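Local coordinates for putative cellulase CEL6 (Mycobacterium tuberculosis, PDB 1UP3), which probably hydrolyses internal beta-1,4-glucosidic bonds of cellulose as a family 6 glycoside hydrolase of the endoglucanase type, at residues Arg239-Pro244 against Asp287-Ala292; Asn191-Asp196 against Ala223-Asp228; Leu108-Ala113 against Arg149-Ala154; Met70-Leu75 against Thr114-Pro119; Ser16-Ala21 against Gly278-Gln283. All blocks are in the same frame, centred on the assembly; numbering follows the deposited sequence. Where two conformers were deposited one is given.

Contact 1. Residues Arg239-Pro244 against Asp287-Ala292; sequences RALGAP and DLAHNA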
# COMPACT_ATOMS: atom_id res chain seq x y z
N ARG A 239 -18.56 -0.55 5.54
CA ARG A 239 -17.71 -0.42 4.35
C ARG A 239 -17.79 -1.70 3.52
O ARG A 239 -18.08 -2.76 4.04
CB ARG A 239 -16.25 -0.13 4.73
CG ARG A 239 -16.04 1.10 5.62
CD ARG A 239 -16.72 2.38 5.17
NE ARG A 239 -18.01 2.54 5.82
CZ ARG A 239 -19.08 3.13 5.29
NH1 ARG A 239 -19.13 3.60 4.05
NH2 ARG A 239 -20.16 3.23 6.04
N ALA A 240 -17.41 -1.62 2.25
CA ALA A 240 -17.53 -2.75 1.34
C ALA A 240 -16.26 -2.88 0.54
O ALA A 240 -15.63 -1.87 0.22
CB ALA A 240 -18.71 -2.51 0.41
N LEU A 241 -15.91 -4.11 0.18
CA LEU A 241 -14.87 -4.33 -0.82
C LEU A 241 -15.18 -3.48 -2.04
O LEU A 241 -16.37 -3.37 -2.48
CB LEU A 241 -14.86 -5.78 -1.26
CG LEU A 241 -14.64 -6.83 -0.19
CD1 LEU A 241 -14.80 -8.20 -0.85
CD2 LEU A 241 -13.29 -6.68 0.47
N GLY A 242 -14.11 -2.91 -2.62
CA GLY A 242 -14.20 -2.18 -3.87
C GLY A 242 -13.82 -3.03 -5.07
O GLY A 242 -13.69 -4.27 -4.97
N ALA A 243 -13.68 -2.39 -6.22
CA ALA A 243 -13.31 -3.07 -7.46
C ALA A 243 -12.13 -3.97 -7.31
O ALA A 243 -11.15 -3.57 -6.74
CB ALA A 243 -12.97 -2.03 -8.53
N PRO A 244 -12.19 -5.21 -7.81
CA PRO A 244 -11.03 -6.06 -7.79
C PRO A 244 -9.88 -5.48 -8.61
O PRO A 244 -10.12 -4.67 -9.54
CB PRO A 244 -11.51 -7.40 -8.35
CG PRO A 244 -13.01 -7.35 -8.27
CD PRO A 244 -13.41 -5.92 -8.26
N ASP A 287 -17.49 -9.21 6.77
CA ASP A 287 -18.37 -8.04 6.71
C ASP A 287 -18.12 -7.17 5.46
O ASP A 287 -19.06 -6.72 4.79
CB ASP A 287 -18.29 -7.21 7.99
CG ASP A 287 -18.84 -7.95 9.24
OD1 ASP A 287 -19.49 -9.02 9.14
OD2 ASP A 287 -18.65 -7.53 10.39
N LEU A 288 -16.84 -6.93 5.14
CA LEU A 288 -16.50 -6.19 3.93
C LEU A 288 -17.07 -6.87 2.67
O LEU A 288 -17.62 -6.19 1.81
CB LEU A 288 -14.98 -6.04 3.77
CG LEU A 288 -14.36 -5.04 4.76
CD1 LEU A 288 -12.88 -5.30 4.86
CD2 LEU A 288 -14.59 -3.58 4.34
N ALA A 289 -16.95 -8.19 2.59
CA ALA A 289 -17.51 -8.95 1.47
C ALA A 289 -19.04 -8.96 1.47
O ALA A 289 -19.67 -8.74 0.41
CB ALA A 289 -17.00 -10.39 1.51
N HIS A 290 -19.65 -9.22 2.63
CA HIS A 290 -21.11 -9.15 2.75
C HIS A 290 -21.67 -7.81 2.30
O HIS A 290 -22.71 -7.74 1.65
CB HIS A 290 -21.53 -9.39 4.21
CG HIS A 290 -23.00 -9.55 4.41
ND1 HIS A 290 -23.69 -10.68 4.02
CD2 HIS A 290 -23.92 -8.71 4.95
CE1 HIS A 290 -24.97 -10.54 4.33
NE2 HIS A 290 -25.13 -9.35 4.89
N ASN A 291 -21.03 -6.72 2.72
CA ASN A 291 -21.49 -5.39 2.35
C ASN A 291 -21.34 -5.11 0.85
O ASN A 291 -22.03 -4.22 0.33
CB ASN A 291 -20.78 -4.33 3.18
CG ASN A 291 -21.14 -4.40 4.69
OD1 ASN A 291 -22.17 -5.01 5.07
ND2 ASN A 291 -20.31 -3.79 5.53
N ALA A 292 -20.46 -5.87 0.19
CA ALA A 292 -20.29 -5.80 -1.27
C ALA A 292 -21.28 -6.75 -1.96
O ALA A 292 -21.19 -6.95 -3.18
CB ALA A 292 -18.86 -6.15 -1.66
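Leu241 and Leu288 both hold CG anti to the carbonyl carbon (chi1 -58° in Leu241), and from these settings their side chains cross at about a right angle, Leu241 CD2 lying 3.8 Å from Leu288 CB. The contact lays an irregular loop, residues 239-244 between strands 213-217 and 254-258 of the family 6 catalytic domain, along the C-terminal part of helix 282-291. Leu241 spreads its branches over the helix backbone: CD1 comes 3.6 Å from Ala289 CA, while CG rests against the carbonyl of Leu288. That carbonyl is used more than once. Leu241 N donates to Leu288 O at 3.1 Å, a straight bond (165° at the hydrogen) whose donor stands well above the carbonyl plane, and Ala240 CA adds a C-H contact to the same oxygen. Ala292 N also reaches Leu288 O, weakly. Ala292 turns its methyl to the loop, where it meets the CB atoms of Ala240 and Leu241. Helix 30-36 meets the same cluster through Val35 and Glu31. The guanidinium of Arg239 leads away from the helix, held by Ser237 O and Gly224 O, and Arg239 N binds a polyether molecule probably left from crystallisation. The carbonyl of Arg239, by contrast, faces the helix, its O lying 3.6 Å from Leu288 CD2. Asn291 ND2 donates to Arg239 O at 2.9 Å, with the oxygen only 4° out of the amide plane of Asn291 and the donor above the carbonyl plane.

Contact 2. Residues Asn191-Asp196 against Ala223-Asp228; sequences NFYTTD and AGPAPD. With BGC (beta-D-glucopyranose), chain B.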
# COMPACT_ATOMS: atom_id res chain seq x y z
N ASN A 191 -7.56 3.29 3.10
CA ASN A 191 -8.73 4.16 3.32
C ASN A 191 -9.89 3.73 2.43
O ASN A 191 -9.90 2.63 1.91
CB ASN A 191 -8.32 5.62 3.19
CG ASN A 191 -9.06 6.51 4.15
OD1 ASN A 191 -10.29 6.59 4.08
ND2 ASN A 191 -8.33 7.18 5.05
N PHE A 192 -10.88 4.59 2.32
CA PHE A 192 -12.22 4.20 1.92
C PHE A 192 -12.85 5.14 0.91
O PHE A 192 -14.03 4.95 0.60
CB PHE A 192 -13.12 4.12 3.19
CG PHE A 192 -12.58 3.21 4.26
CD1 PHE A 192 -12.86 1.86 4.26
CD2 PHE A 192 -11.73 3.71 5.25
CE1 PHE A 192 -12.32 1.03 5.24
CE2 PHE A 192 -11.17 2.88 6.20
CZ PHE A 192 -11.45 1.56 6.20
N TYR A 193 -12.10 6.15 0.42
CA TYR A 193 -12.70 7.13 -0.47
C TYR A 193 -13.02 6.52 -1.84
O TYR A 193 -12.34 5.61 -2.27
CB TYR A 193 -11.83 8.39 -0.58
CG TYR A 193 -11.70 9.08 0.74
CD1 TYR A 193 -12.77 9.78 1.26
CD2 TYR A 193 -10.54 8.94 1.53
CE1 TYR A 193 -12.70 10.37 2.51
CE2 TYR A 193 -10.48 9.51 2.80
CZ TYR A 193 -11.54 10.20 3.28
OH TYR A 193 -11.48 10.77 4.54
N THR A 194 -14.06 7.02 -2.51
CA THR A 194 -14.48 6.47 -3.77
C THR A 194 -13.40 6.57 -4.83
O THR A 194 -12.58 7.52 -4.85
CB THR A 194 -15.78 7.11 -4.31
OG1 THR A 194 -15.55 8.52 -4.63
CG2 THR A 194 -16.89 7.02 -3.31
N THR A 195 -13.41 5.62 -5.74
CA THR A 195 -12.49 5.63 -6.85
C THR A 195 -12.58 6.90 -7.67
O THR A 195 -11.56 7.49 -8.03
CB THR A 195 -12.76 4.45 -7.71
OG1 THR A 195 -12.51 3.25 -6.95
CG2 THR A 195 -11.87 4.42 -8.93
N ASP A 196 -13.81 7.36 -7.93
CA ASP A 196 -13.98 8.59 -8.69
C ASP A 196 -13.33 9.79 -8.03
O ASP A 196 -12.67 10.60 -8.71
CB ASP A 196 -15.42 8.88 -8.87
CG ASP A 196 -16.07 8.02 -9.92
OD1 ASP A 196 -15.35 7.38 -10.74
OD2 ASP A 196 -17.31 7.98 -10.00
N ALA A 223 -18.28 1.19 -0.89
CA ALA A 223 -19.42 1.95 -0.37
C ALA A 223 -18.98 3.35 0.03
O ALA A 223 -19.67 4.07 0.76
CB ALA A 223 -20.06 1.22 0.82
N GLY A 224 -17.78 3.76 -0.43
CA GLY A 224 -17.24 5.03 -0.02
C GLY A 224 -16.89 5.06 1.46
O GLY A 224 -16.84 4.02 2.14
N PRO A 225 -16.60 6.25 1.97
CA PRO A 225 -16.15 6.43 3.35
C PRO A 225 -17.31 6.50 4.38
O PRO A 225 -18.45 6.83 4.03
CB PRO A 225 -15.39 7.74 3.27
CG PRO A 225 -16.17 8.53 2.27
CD PRO A 225 -16.58 7.51 1.22
N ALA A 226 -17.01 6.16 5.62
CA ALA A 226 -17.92 6.38 6.74
C ALA A 226 -18.08 7.88 6.94
O ALA A 226 -17.28 8.67 6.48
CB ALA A 226 -17.37 5.68 8.02
N PRO A 227 -19.16 8.30 7.60
CA PRO A 227 -19.37 9.74 7.84
C PRO A 227 -18.19 10.39 8.54
O PRO A 227 -17.55 9.77 9.39
CB PRO A 227 -20.62 9.75 8.71
CG PRO A 227 -21.35 8.56 8.28
CD PRO A 227 -20.27 7.49 8.10
N ASP A 228 -17.87 11.59 8.08
CA ASP A 228 -16.84 12.46 8.62
C ASP A 228 -16.86 12.49 10.15
O ASP A 228 -17.80 13.02 10.79
CB ASP A 228 -17.08 13.87 8.06
CG ASP A 228 -15.83 14.70 8.00
OD1 ASP A 228 -14.80 14.30 8.58
OD2 ASP A 228 -15.80 15.79 7.37
C2 BGC B . -3.98 7.04 10.06
C3 BGC B . -3.15 5.91 9.46
C4 BGC B . -3.89 5.26 8.29
C5 BGC B . -4.33 6.37 7.31
C6 BGC B . -5.22 5.81 6.19
C1 BGC B . -4.38 8.04 8.96
O2 BGC B . -3.29 7.68 11.15
O3 BGC B . -2.81 4.95 10.44
O4 BGC B . -3.08 4.31 7.60
O5 BGC B . -5.11 7.37 7.96
O6 BGC B . -5.55 6.83 5.26
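Phe192 O presses on the backbone of Gly224 and Pro225, and this is the tight part of the contact: it lies 3.0 Å from Gly224 C and 3.3 Å from Gly224 CA, the latter a C-H contact bent to 121° at the hydrogen. Pro225 N has no hydrogen to offer, and the carbonyl oxygens of Phe192 and Gly224 are both acceptors, so packing rather than hydrogen bonding joins the two loops. Gly224 takes a positive phi here, and Thr194 CG2 packs against its CA. Tyr193 points its CB away from the other loop, but its ring swings back, and CD1 and CE1 share CB and CG of Pro225, with Tyr193 CD1 3.8 Å from Pro225 CG; the two side chains cross at about a right angle. The looser part lies beyond Pro225, where Ala226, Pro227 and Asp228 peel off toward the exposed side, although Ala226 O is bonded to Asn232 ND2. Thr194 OG1, set between the backbone N and the carbonyl carbon (chi1 65°), N-caps helix 195-208 through Glu197 N. On the sugar side, Asn191 ND2 donates to O6 of a bound beta-D-glucopyranose at 2.8 Å, nearly straight at 174°. The amide of Asn191 is steadied at its other end, where OD1 accepts from Phe192 N on an in-plane lone pair. Asp82 and Asp120 hold glucose as well, and His161 meets the Tyr193 ring. The 191-194 loop thus lines the sugar-binding site through Asn191, and the 223-228 loop packs behind it, consistent with the substrate cleft of a family 6 glycoside hydrolase.

Contact 3. Residues Leu108-Ala113 against Arg149-Ala154; sequences LGSSPA and RDPAAA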
# COMPACT_ATOMS: atom_id res chain seq x y z
N LEU A 108 15.50 -7.61 -4.92
CA LEU A 108 14.76 -7.38 -6.16
C LEU A 108 15.58 -7.78 -7.39
O LEU A 108 15.03 -8.33 -8.33
CB LEU A 108 14.34 -5.92 -6.31
CG LEU A 108 13.22 -5.45 -5.36
CD1 LEU A 108 13.04 -3.95 -5.47
CD2 LEU A 108 11.89 -6.15 -5.62
N GLY A 109 16.87 -7.47 -7.39
CA GLY A 109 17.72 -7.67 -8.56
C GLY A 109 17.12 -6.98 -9.76
O GLY A 109 16.90 -5.76 -9.73
N SER A 110 16.87 -7.75 -10.82
CA SER A 110 16.24 -7.23 -12.03
C SER A 110 14.85 -7.81 -12.22
O SER A 110 14.32 -7.79 -13.33
CB SER A 110 17.12 -7.52 -13.25
OG SER A 110 18.25 -6.65 -13.27
N SER A 111 14.25 -8.31 -11.12
CA SER A 111 12.96 -9.00 -11.21
C SER A 111 11.77 -8.04 -11.24
O SER A 111 11.83 -6.94 -10.65
CB SER A 111 12.81 -9.98 -10.07
OG SER A 111 13.89 -10.89 -10.09
N PRO A 112 10.69 -8.45 -11.93
CA PRO A 112 9.48 -7.62 -11.96
C PRO A 112 8.86 -7.49 -10.57
O PRO A 112 8.76 -8.47 -9.83
CB PRO A 112 8.53 -8.42 -12.85
CG PRO A 112 9.40 -9.25 -13.64
CD PRO A 112 10.51 -9.66 -12.75
N ALA A 113 8.48 -6.27 -10.21
CA ALA A 113 7.78 -6.04 -8.95
C ALA A 113 7.09 -4.69 -9.02
O ALA A 113 7.56 -3.77 -9.71
CB ALA A 113 8.73 -6.09 -7.72
N ARG A 149 16.81 1.27 -9.39
CA ARG A 149 17.91 0.58 -10.05
C ARG A 149 17.50 -0.79 -10.57
O ARG A 149 18.18 -1.32 -11.44
CB ARG A 149 19.12 0.47 -9.12
CG ARG A 149 19.73 1.82 -8.75
CD ARG A 149 20.17 2.68 -9.93
NE ARG A 149 21.11 3.73 -9.52
CZ ARG A 149 21.70 4.59 -10.36
NH1 ARG A 149 21.49 4.52 -11.68
NH2 ARG A 149 22.54 5.51 -9.88
N ASP A 150 16.42 -1.37 -10.06
CA ASP A 150 15.78 -2.53 -10.71
C ASP A 150 14.94 -1.96 -11.83
O ASP A 150 13.88 -1.40 -11.56
CB ASP A 150 14.87 -3.26 -9.72
CG ASP A 150 14.15 -4.46 -10.32
OD1 ASP A 150 14.32 -4.74 -11.54
OD2 ASP A 150 13.36 -5.16 -9.62
N PRO A 151 15.34 -2.14 -13.10
CA PRO A 151 14.56 -1.57 -14.19
C PRO A 151 13.13 -2.11 -14.26
O PRO A 151 12.25 -1.40 -14.77
CB PRO A 151 15.33 -2.03 -15.45
CG PRO A 151 16.04 -3.19 -15.03
CD PRO A 151 16.44 -2.99 -13.60
N ALA A 152 12.90 -3.31 -13.71
CA ALA A 152 11.61 -3.96 -13.75
C ALA A 152 10.74 -3.68 -12.54
O ALA A 152 9.66 -4.27 -12.41
CB ALA A 152 11.79 -5.49 -13.91
N ALA A 153 11.18 -2.78 -11.67
CA ALA A 153 10.37 -2.38 -10.52
C ALA A 153 9.55 -1.16 -10.90
O ALA A 153 10.09 -0.17 -11.36
CB ALA A 153 11.22 -2.07 -9.34
N ALA A 154 8.24 -1.27 -10.75
CA ALA A 154 7.31 -0.18 -10.94
C ALA A 154 7.07 0.41 -9.57
O ALA A 154 6.43 -0.22 -8.73
CB ALA A 154 6.04 -0.64 -11.55
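Asp150 pushes its carboxylate into the turn that follows helix 94-108, covering the backbone from Gly109 to Ser111. With CG anti to the backbone N (chi1 179°), the side chain extends straight across: OD2 lies 3.5 Å from Leu108 CB and makes a close approach of 2.6 Å to Ser111 O, while OD1 sits 3.2 Å from Ser110 CA. OD1 also turns back to its own loop, accepting from Ala152 N at 3.0 Å in an Asx turn, the donor coming from well above the carboxylate plane. That fixes the rotation of the group and fits the type I turn running from Asp150 to Ala153. The opposing turn, Leu108 to Ser111, is type II', with Gly109 leaving the helix at positive phi. Ala152 CB packs against this turn, 3.5 Å from Ser110 O. Next comes the parallel pairing: Ala113 N donates to Ala152 O at 3.2 Å, and Ala154 N to Ala113 O at 2.8 Å. Two C-H contacts, from Pro112 CA and Ala153 CA, fill in between these bonds. The contact therefore starts the pairing of neighbouring strands 113-117 and 153-158, which continues as Ala154 bonds Ile115; helix 50-66 packs on Leu108, Ser111 and Pro112, and Pro4 and Leu5 touch Ala154.

Contact 4. Residues Met70-Leu75 against Thr114-Pro119; sequences MPVLTL and TIIVEP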
# COMPACT_ATOMS: atom_id res chain seq x y z
N MET A 70 2.58 -10.61 -11.44
CA MET A 70 3.26 -9.42 -10.91
C MET A 70 3.07 -9.35 -9.39
O MET A 70 1.95 -9.20 -8.94
CB MET A 70 2.68 -8.14 -11.55
CG MET A 70 3.21 -6.84 -10.98
SD MET A 70 4.92 -6.56 -11.19
CE MET A 70 5.01 -6.00 -12.82
N PRO A 71 4.16 -9.42 -8.64
CA PRO A 71 4.07 -9.26 -7.18
C PRO A 71 3.92 -7.79 -6.83
O PRO A 71 4.51 -6.94 -7.48
CB PRO A 71 5.40 -9.81 -6.69
CG PRO A 71 6.31 -9.50 -7.75
CD PRO A 71 5.56 -9.61 -9.06
N VAL A 72 3.18 -7.52 -5.77
CA VAL A 72 3.03 -6.16 -5.22
C VAL A 72 3.51 -6.20 -3.78
O VAL A 72 3.02 -7.03 -2.97
CB VAL A 72 1.57 -5.66 -5.27
CG1 VAL A 72 1.50 -4.23 -4.83
CG2 VAL A 72 0.93 -5.84 -6.69
N LEU A 73 4.52 -5.38 -3.49
CA LEU A 73 5.14 -5.30 -2.19
C LEU A 73 4.89 -3.89 -1.64
O LEU A 73 5.02 -2.91 -2.38
CB LEU A 73 6.64 -5.57 -2.27
CG LEU A 73 6.90 -7.03 -2.67
CD1 LEU A 73 8.05 -7.08 -3.59
CD2 LEU A 73 7.16 -7.88 -1.48
N THR A 74 4.56 -3.81 -0.36
CA THR A 74 4.40 -2.54 0.34
C THR A 74 5.48 -2.36 1.39
O THR A 74 5.61 -3.21 2.26
CB THR A 74 3.04 -2.48 0.94
OG1 THR A 74 2.06 -2.56 -0.12
CG2 THR A 74 2.80 -1.12 1.65
N LEU A 75 6.27 -1.31 1.27
CA LEU A 75 7.32 -1.04 2.25
C LEU A 75 6.76 -0.14 3.33
O LEU A 75 6.31 0.96 3.05
CB LEU A 75 8.55 -0.42 1.56
CG LEU A 75 9.14 -1.25 0.42
CD1 LEU A 75 10.40 -0.56 -0.12
CD2 LEU A 75 9.48 -2.68 0.82
N THR A 114 5.99 -4.58 -8.31
CA THR A 114 5.33 -3.32 -8.04
C THR A 114 5.59 -2.98 -6.57
O THR A 114 5.43 -3.85 -5.71
CB THR A 114 3.85 -3.49 -8.30
OG1 THR A 114 3.63 -3.80 -9.68
CG2 THR A 114 3.04 -2.20 -8.01
N ILE A 115 6.12 -1.78 -6.30
CA ILE A 115 6.52 -1.40 -4.95
C ILE A 115 5.76 -0.17 -4.55
O ILE A 115 5.81 0.83 -5.26
CB ILE A 115 8.03 -1.12 -4.84
CG1 ILE A 115 8.86 -2.23 -5.50
CG2 ILE A 115 8.42 -0.92 -3.36
CD1 ILE A 115 8.73 -3.60 -4.89
N ILE A 116 5.04 -0.27 -3.44
CA ILE A 116 4.33 0.84 -2.82
C ILE A 116 5.23 1.34 -1.66
O ILE A 116 5.48 0.62 -0.69
CB ILE A 116 2.99 0.41 -2.28
CG1 ILE A 116 2.14 -0.34 -3.34
CG2 ILE A 116 2.26 1.61 -1.66
CD1 ILE A 116 1.86 0.50 -4.54
N VAL A 117 5.76 2.54 -1.80
CA VAL A 117 6.77 3.07 -0.87
C VAL A 117 6.08 3.90 0.23
O VAL A 117 5.58 5.01 0.00
CB VAL A 117 7.80 3.96 -1.57
CG1 VAL A 117 8.86 4.47 -0.60
CG2 VAL A 117 8.44 3.25 -2.72
N GLU A 118 6.09 3.33 1.43
CA GLU A 118 5.75 4.00 2.68
C GLU A 118 4.40 4.70 2.73
O GLU A 118 4.30 5.92 2.80
CB GLU A 118 6.88 4.94 3.08
CG GLU A 118 8.19 4.21 3.34
CD GLU A 118 8.15 3.23 4.50
OE1 GLU A 118 7.29 3.32 5.42
OE2 GLU A 118 9.03 2.33 4.50
N PRO A 119 3.35 3.89 2.80
CA PRO A 119 2.00 4.45 3.06
C PRO A 119 2.04 5.44 4.23
O PRO A 119 2.61 5.12 5.26
CB PRO A 119 1.19 3.21 3.47
CG PRO A 119 1.81 2.11 2.64
CD PRO A 119 3.30 2.43 2.66
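Leu73 N donates to Thr114 O at 2.8 Å, an almost straight bond (173°) in a ladder joining the neighbouring parallel strands 72-75 and 113-117. With helix 94-108 between them in sequence, the strands form a beta-alpha-beta unit in the central parallel sheet of this family 6 domain. The ladder runs on through Thr114 N to Pro71 O, Ile116 N to Leu73 O and Leu75 N to Ile116 O, and the short segments 72-75 and 114-117 differ in direction by 20°. On the face carrying Leu73, Ile115 and Leu75, Ile115 in the conformer given touches both leucines: CD1 lies 3.8 Å from Leu73 CD1, while CG2 meets Leu75 CD1. Helix 50-66 covers Leu73 and helix 94-108 covers Leu75. The other face holds Val72 beside Thr114, pointing the same way, and Thr74 slanting over Ile116. Thr74 OG1 bonds Ser41, and Thr74 CG2 packs 3.5 Å from Pro119 CG. At the start of the ladder the bent Met70 chain crosses Thr114, its CG 3.3 Å from Thr114 OG1, a buried hydroxyl that has no polar partner in the model. At the far end Glu118 leaves the strand at positive phi, its carboxylate held by Tyr97 and by the backbone N of Gly77 and Ile78. Glu118 N closes the ladder on Leu75 O at 2.9 Å, in the carbonyl plane but bent to 132° at the hydrogen.

Contact 5. Residues Ser16-Ala21 against Gly278-Gln283; sequences SAAMVA and GRFVSQ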
# COMPACT_ATOMS: atom_id res chain seq x y z
N SER A 16 -1.55 -16.13 2.56
CA SER A 16 -2.09 -14.99 3.28
C SER A 16 -2.91 -15.49 4.45
O SER A 16 -3.39 -16.61 4.44
CB SER A 16 -2.99 -14.14 2.39
OG SER A 16 -4.12 -14.87 1.92
N ALA A 17 -3.10 -14.64 5.44
CA ALA A 17 -4.00 -14.97 6.53
C ALA A 17 -5.41 -15.26 6.01
O ALA A 17 -6.09 -16.14 6.55
CB ALA A 17 -4.03 -13.83 7.54
N ALA A 18 -5.84 -14.52 5.00
CA ALA A 18 -7.14 -14.75 4.38
C ALA A 18 -7.24 -16.16 3.79
O ALA A 18 -8.27 -16.79 3.89
CB ALA A 18 -7.48 -13.68 3.33
N MET A 19 -6.18 -16.62 3.12
CA MET A 19 -6.17 -17.94 2.52
C MET A 19 -6.18 -19.01 3.61
O MET A 19 -6.90 -19.99 3.50
CB MET A 19 -4.97 -18.12 1.57
CG MET A 19 -4.96 -19.44 0.86
SD MET A 19 -6.28 -19.57 -0.34
CE MET A 19 -5.67 -18.58 -1.62
N VAL A 20 -5.43 -18.78 4.67
CA VAL A 20 -5.42 -19.71 5.81
C VAL A 20 -6.83 -19.80 6.42
O VAL A 20 -7.36 -20.90 6.61
CB VAL A 20 -4.38 -19.31 6.84
CG1 VAL A 20 -4.58 -20.10 8.16
CG2 VAL A 20 -3.00 -19.55 6.27
N ALA A 21 -7.48 -18.65 6.64
CA ALA A 21 -8.86 -18.65 7.12
C ALA A 21 -9.81 -19.36 6.16
O ALA A 21 -10.69 -20.10 6.57
CB ALA A 21 -9.35 -17.23 7.42
N GLY A 278 -2.86 -4.70 11.88
CA GLY A 278 -2.31 -5.73 11.03
C GLY A 278 -2.76 -7.16 11.29
O GLY A 278 -2.53 -8.06 10.45
N ARG A 279 -3.41 -7.38 12.43
CA ARG A 279 -3.92 -8.69 12.77
C ARG A 279 -5.15 -8.99 11.91
O ARG A 279 -6.08 -8.20 11.84
CB ARG A 279 -4.31 -8.72 14.26
CG ARG A 279 -5.25 -9.80 14.66
CD ARG A 279 -4.65 -11.13 15.10
NE ARG A 279 -3.20 -11.16 15.30
CZ ARG A 279 -2.54 -10.60 16.31
NH1 ARG A 279 -3.19 -9.88 17.23
NH2 ARG A 279 -1.22 -10.72 16.39
N PHE A 280 -5.15 -10.15 11.27
CA PHE A 280 -6.28 -10.57 10.46
C PHE A 280 -7.47 -10.97 11.33
O PHE A 280 -7.33 -11.76 12.28
CB PHE A 280 -5.91 -11.75 9.56
CG PHE A 280 -6.99 -12.12 8.62
CD1 PHE A 280 -7.18 -11.42 7.43
CD2 PHE A 280 -7.86 -13.16 8.90
CE1 PHE A 280 -8.20 -11.76 6.54
CE2 PHE A 280 -8.89 -13.50 8.00
CZ PHE A 280 -9.07 -12.80 6.85
N VAL A 281 -8.64 -10.47 10.97
CA VAL A 281 -9.88 -10.75 11.67
C VAL A 281 -10.86 -11.29 10.64
O VAL A 281 -11.36 -10.54 9.79
CB VAL A 281 -10.47 -9.48 12.32
CG1 VAL A 281 -11.72 -9.81 13.13
CG2 VAL A 281 -9.44 -8.81 13.17
N SER A 282 -11.17 -12.59 10.71
CA SER A 282 -12.08 -13.15 9.69
C SER A 282 -13.39 -12.38 9.58
O SER A 282 -13.92 -12.18 8.48
CB SER A 282 -12.38 -14.64 9.94
OG SER A 282 -11.26 -15.43 9.64
N GLN A 283 -13.98 -12.01 10.71
CA GLN A 283 -15.24 -11.28 10.72
C GLN A 283 -15.16 -9.98 9.93
O GLN A 283 -16.10 -9.61 9.27
CB GLN A 283 -15.70 -10.98 12.16
CG GLN A 283 -17.05 -10.29 12.22
CD GLN A 283 -18.14 -11.24 11.90
OE1 GLN A 283 -18.27 -12.26 12.60
NE2 GLN A 283 -18.89 -11.00 10.82
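Apolar contact with the Phe280 ring makes up most of this meeting between the first turn of helix 17-24 and the loop leading into helix 282-291. Phe280 sets CG anti to the backbone N (chi1 -174°), which carries the ring across to the helix. Ala17 CB touches the root of the side chain, 3.5 Å from Phe280 CB and 3.6 Å from CG. Farther out, Ala18 CB packs 3.8 Å from Phe280 CE1, and Ala18 CA approaches CZ. Ala21 CB lies 3.8 Å from Phe280 CE2. Three alanines thus pack against the side chain with little more than methyl groups, letting the helix backbone come close.

Backbone-to-ring contact is the second kind. One face of the ring lies against the peptide linking Ala17 and Ala18: Ala17 C stands over its centre, and Ala18 N is offset toward the rim, 3.9 Å above the plane.

Polar groups contribute mainly inside the helix. Ser16 OG caps it by accepting from Met19 N at 3.0 Å, and Ala17 O, also over the ring face, receives Ala21 N in the regular helical pattern. Across the contact, Ser282 OG merely touches Ala21 CB at 3.4 Å.

Helix 30-36 completes the cluster, with Leu32 against Phe280 and Ala21 and Val35 against Ala18, so the N-terminal helix and the approach to the C-terminal helix 282-291 pack together with it near the surface.

In the fold
Contact 4 lies deepest, wholly buried and built on a regular parallel ladder with aliphatic packing on both faces; contact 2 is also buried, contacts 1 and 3 partly so. Contact 3 continues the same sheet to its neighbouring strand but lies at the partly exposed strand entrances, where turns and a carboxylate take over; Ala154 O to Ile115 N joins the two. On the other side of the chain's centre from contact 3, contact 1 sets a loop on a helix and contact 2 packs loop on loop; they meet through Arg239 and Gly224, and contact 2 alone includes a hydrogen bond to sugar. Contacts 1 and 5 use opposite ends of helix 282-291, contact 5 being a surface aromatic-alanine cluster whereas contact 1 adds hydrogen bonds.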